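Adhesin (Neisseria meningitidis, PDB 5MY7) inhibits lysozyme and probably also serves as an adhesin of the bacterium. Local coordinates at residues A[34-44]-A[115-123]. Sequence-based numbering, arbitrary orientation.
Sequences VSYVCQQGKKV and QIVFKDCSP
The Phe118 ring lies between two side chains of 34-44: Lys42 covers one face and CG2 of Val44 the opposite one, while SG of Cys38 sits at the edge, near the ring plane. Lys42 NZ stands 3.9 Å from the ring centroid and 20° off the normal, which meets the geometry of a cation-pi contact. A bend at chi3 (70°) turns the end of the lysine across the ring, where NZ also donates to Val117 O at 2.9 Å; the carbonyl and the ring both hold the ammonium group on this side of Phe118. Val34 CG1 lies over one face of the Tyr36 ring, displaced toward the rim, and Val44 O lies in plane at its edge; Pro123 meets the ring obliquely, CE2 lying 4.0 Å from CG of the proline.

The Cys38–Cys121 disulfide lies beside both side chains, SG of Cys38 near CB of Phe118 and CB of Cys121 near CB of Tyr36; its chi3 of 102° is close to the usual right angle. Backbone bonds flank it: Val37 and Ser122 exchange a reciprocal pair, an antiparallel hydrogen-bonded bridge, and Gln39 N reaches Lys119 O at 2.9 Å in an almost straight bond. One water links Gln39 O to Lys119 N, extending the pairing. Further out, Gln39 NE2 meets Asp120 OD2 at 3.0 Å from above the carboxylate plane, and the amide lies alongside the methylenes of Lys119.

Segment 34-44 is a beta hairpin joining strands 31-37 and 43-50 of one four-stranded antiparallel sheet; strand 116-121 is an outer strand of the other. Val117 and Phe118 form a classic bulge opposite Ile109. Cys38 directly follows strand 31-37 and Cys121 ends strand 116-121, so the disulfide ties the edges of the two sheets; Tyr36 and Cys121 also pack on Ile107 of strand 107-110.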
loop_
_atom_site.group_PDB
_atom_site.type_symbol
_atom_site.label_atom_id
_atom_site.label_comp_id
_atom_site.label_asym_id
_atom_site.label_seq_id
_atom_site.Cartn_x
_atom_site.Cartn_y
_atom_site.Cartn_z
ATOM N N VAL A 34 -3.857 4.139 7.837
ATOM C CA VAL A 34 -5.006 3.227 7.804
ATOM C C VAL A 34 -4.571 1.875 8.411
ATOM O O VAL A 34 -3.477 1.352 8.071
ATOM C CB VAL A 34 -5.574 3.003 6.359
ATOM C CG1 VAL A 34 -6.775 2.069 6.374
ATOM C CG2 VAL A 34 -5.907 4.334 5.729
ATOM N N SER A 35 -5.408 1.327 9.323
ATOM C CA SER A 35 -5.191 -0.024 9.871
ATOM C C SER A 35 -6.096 -1.025 9.174
ATOM O O SER A 35 -7.287 -0.735 8.971
ATOM C CB SER A 35 -5.448 -0.033 11.411
ATOM O OG SER A 35 -4.486 0.791 12.038
ATOM N N TYR A 36 -5.516 -2.176 8.798
ATOM C CA TYR A 36 -6.187 -3.238 8.026
ATOM C C TYR A 36 -6.218 -4.595 8.722
ATOM O O TYR A 36 -5.311 -4.896 9.522
ATOM C CB TYR A 36 -5.491 -3.456 6.668
ATOM C CG TYR A 36 -5.406 -2.219 5.783
ATOM C CD1 TYR A 36 -4.362 -1.339 5.903
ATOM C CD2 TYR A 36 -6.366 -1.979 4.779
ATOM C CE1 TYR A 36 -4.278 -0.189 5.090
ATOM C CE2 TYR A 36 -6.316 -0.859 3.972
ATOM C CZ TYR A 36 -5.257 0.048 4.135
ATOM O OH TYR A 36 -5.149 1.172 3.341
ATOM N N VAL A 37 -7.263 -5.396 8.415
ATOM C CA VAL A 37 -7.354 -6.844 8.770
ATOM C C VAL A 37 -7.422 -7.594 7.419
ATOM O O VAL A 37 -8.218 -7.241 6.497
ATOM C CB VAL A 37 -8.546 -7.143 9.716
ATOM C CG1 VAL A 37 -8.401 -6.403 11.008
ATOM C CG2 VAL A 37 -9.873 -6.782 9.094
ATOM N N CYS A 38 -6.617 -8.652 7.329
ATOM C CA CYS A 38 -6.427 -9.429 6.103
ATOM C C CYS A 38 -6.782 -10.902 6.303
ATOM O O CYS A 38 -7.226 -11.319 7.417
ATOM C CB CYS A 38 -4.972 -9.275 5.642
ATOM S SG CYS A 38 -4.282 -7.595 5.665
ATOM N N GLN A 39 -6.607 -11.709 5.245
ATOM C CA GLN A 39 -6.744 -13.194 5.350
ATOM C C GLN A 39 -5.841 -13.777 6.442
ATOM O O GLN A 39 -4.740 -13.218 6.694
ATOM C CB GLN A 39 -6.372 -13.856 4.031
ATOM C CG GLN A 39 -7.544 -14.168 3.174
ATOM C CD GLN A 39 -7.158 -14.957 1.947
ATOM O OE1 GLN A 39 -6.262 -15.810 1.987
ATOM N NE2 GLN A 39 -7.852 -14.695 0.847
ATOM N N GLN A 40 -6.336 -14.853 7.106
ATOM C CA GLN A 40 -5.662 -15.525 8.234
ATOM C C GLN A 40 -5.474 -14.614 9.437
ATOM O O GLN A 40 -4.606 -14.861 10.293
ATOM C CB GLN A 40 -4.301 -16.102 7.826
ATOM C CG GLN A 40 -4.385 -17.096 6.664
ATOM C CD GLN A 40 -3.048 -17.409 5.990
ATOM O OE1 GLN A 40 -1.970 -16.938 6.415
ATOM N NE2 GLN A 40 -3.112 -18.217 4.909
ATOM N N GLY A 41 -6.285 -13.558 9.514
ATOM C CA GLY A 41 -6.177 -12.637 10.618
ATOM C C GLY A 41 -4.950 -11.764 10.697
ATOM O O GLY A 41 -4.676 -11.157 11.772
ATOM N N LYS A 42 -4.213 -11.661 9.582
ATOM C CA LYS A 42 -3.031 -10.804 9.623
ATOM C C LYS A 42 -3.480 -9.340 9.693
ATOM O O LYS A 42 -4.505 -8.922 9.100
ATOM C CB LYS A 42 -2.112 -11.029 8.407
ATOM C CG LYS A 42 -1.504 -12.421 8.365
ATOM C CD LYS A 42 -0.338 -12.574 7.402
ATOM C CE LYS A 42 0.884 -11.846 7.880
ATOM N NZ LYS A 42 1.995 -11.833 6.833
ATOM N N LYS A 43 -2.685 -8.544 10.382
ATOM C CA LYS A 43 -2.964 -7.118 10.627
ATOM C C LYS A 43 -1.776 -6.259 10.160
ATOM O O LYS A 43 -0.631 -6.627 10.347
ATOM C CB LYS A 43 -3.247 -6.872 12.122
ATOM C CG LYS A 43 -4.575 -7.491 12.553
ATOM C CD LYS A 43 -4.884 -7.466 14.043
ATOM C CE LYS A 43 -6.158 -8.279 14.321
ATOM N NZ LYS A 43 -5.971 -9.755 14.121
ATOM N N VAL A 44 -2.080 -5.161 9.488
ATOM C CA VAL A 44 -1.028 -4.245 9.034
ATOM C C VAL A 44 -1.507 -2.788 9.062
ATOM O O VAL A 44 -2.678 -2.512 8.695
ATOM C CB VAL A 44 -0.485 -4.677 7.608
ATOM C CG1 VAL A 44 -1.549 -4.587 6.501
ATOM C CG2 VAL A 44 0.767 -3.875 7.225
ATOM N N GLN A 115 5.204 -14.065 -3.317
ATOM C CA GLN A 115 4.073 -14.557 -2.540
ATOM C C GLN A 115 3.265 -13.391 -1.908
ATOM O O GLN A 115 3.871 -12.427 -1.398
ATOM C CB GLN A 115 4.561 -15.539 -1.455
ATOM C CG GLN A 115 5.153 -16.822 -2.084
ATOM C CD GLN A 115 5.302 -17.968 -1.122
ATOM O OE1 GLN A 115 4.447 -18.843 -1.071
ATOM N NE2 GLN A 115 6.369 -17.949 -0.331
ATOM N N ILE A 116 1.933 -13.488 -1.985
ATOM C CA ILE A 116 1.060 -12.486 -1.440
ATOM C C ILE A 116 1.003 -12.748 0.082
ATOM O O ILE A 116 0.433 -13.711 0.529
ATOM C CB ILE A 116 -0.338 -12.432 -2.073
ATOM C CG1 ILE A 116 -0.253 -12.373 -3.616
ATOM C CG2 ILE A 116 -1.098 -11.237 -1.560
ATOM C CD1 ILE A 116 -1.548 -12.733 -4.371
ATOM N N VAL A 117 1.659 -11.903 0.853
ATOM C CA VAL A 117 1.799 -12.094 2.320
ATOM C C VAL A 117 0.768 -11.300 3.133
ATOM O O VAL A 117 0.591 -11.570 4.334
ATOM C CB VAL A 117 3.229 -11.826 2.817
ATOM C CG1 VAL A 117 4.192 -12.907 2.339
ATOM C CG2 VAL A 117 3.742 -10.456 2.462
ATOM N N PHE A 118 0.083 -10.329 2.532
ATOM C CA PHE A 118 -1.097 -9.686 3.126
ATOM C C PHE A 118 -2.165 -9.688 2.011
ATOM O O PHE A 118 -2.027 -8.938 1.001
ATOM C CB PHE A 118 -0.779 -8.255 3.601
ATOM C CG PHE A 118 0.220 -8.212 4.765
ATOM C CD1 PHE A 118 1.594 -8.216 4.524
ATOM C CD2 PHE A 118 -0.207 -8.202 6.104
ATOM C CE1 PHE A 118 2.509 -8.222 5.564
ATOM C CE2 PHE A 118 0.735 -8.210 7.125
ATOM C CZ PHE A 118 2.075 -8.222 6.868
ATOM N N LYS A 119 -3.178 -10.530 2.172
ATOM C CA LYS A 119 -4.139 -10.835 1.083
ATOM C C LYS A 119 -5.536 -10.363 1.483
ATOM O O LYS A 119 -5.961 -10.547 2.646
ATOM C CB LYS A 119 -4.085 -12.349 0.700
ATOM C CG LYS A 119 -4.897 -12.678 -0.532
ATOM C CD LYS A 119 -4.563 -14.072 -1.066
ATOM C CE LYS A 119 -5.506 -14.388 -2.211
ATOM N NZ LYS A 119 -5.452 -13.347 -3.287
ATOM N N ASP A 120 -6.246 -9.709 0.556
ATOM C CA ASP A 120 -7.672 -9.339 0.792
ATOM C C ASP A 120 -7.852 -8.506 2.072
ATOM O O ASP A 120 -8.746 -8.762 2.907
ATOM C CB ASP A 120 -8.600 -10.579 0.883
ATOM C CG ASP A 120 -8.771 -11.326 -0.408
ATOM O OD1 ASP A 120 -8.356 -10.854 -1.482
ATOM O OD2 ASP A 120 -9.386 -12.415 -0.329
ATOM N N CYS A 121 -7.033 -7.471 2.172
ATOM C CA CYS A 121 -7.043 -6.595 3.347
ATOM C C CYS A 121 -8.137 -5.510 3.250
ATOM O O CYS A 121 -8.250 -4.846 2.208
ATOM C CB CYS A 121 -5.703 -5.917 3.518
ATOM S SG CYS A 121 -4.271 -6.988 3.620
ATOM N N SER A 122 -8.932 -5.318 4.306
ATOM C CA SER A 122 -9.917 -4.214 4.347
ATOM C C SER A 122 -9.644 -3.345 5.590
ATOM O O SER A 122 -9.160 -3.847 6.622
ATOM C CB SER A 122 -11.358 -4.708 4.320
ATOM O OG SER A 122 -11.522 -5.579 5.366
ATOM N N PRO A 123 -9.923 -2.032 5.497
ATOM C CA PRO A 123 -9.729 -1.122 6.650
ATOM C C PRO A 123 -10.527 -1.463 7.934
ATOM O O PRO A 123 -11.693 -1.892 7.765
ATOM C CB PRO A 123 -10.167 0.255 6.089
ATOM C CG PRO A 123 -10.182 0.094 4.588
ATOM C CD PRO A 123 -10.427 -1.345 4.291
HETATM O O HOH W 1 -3.121 -12.104 4.594
#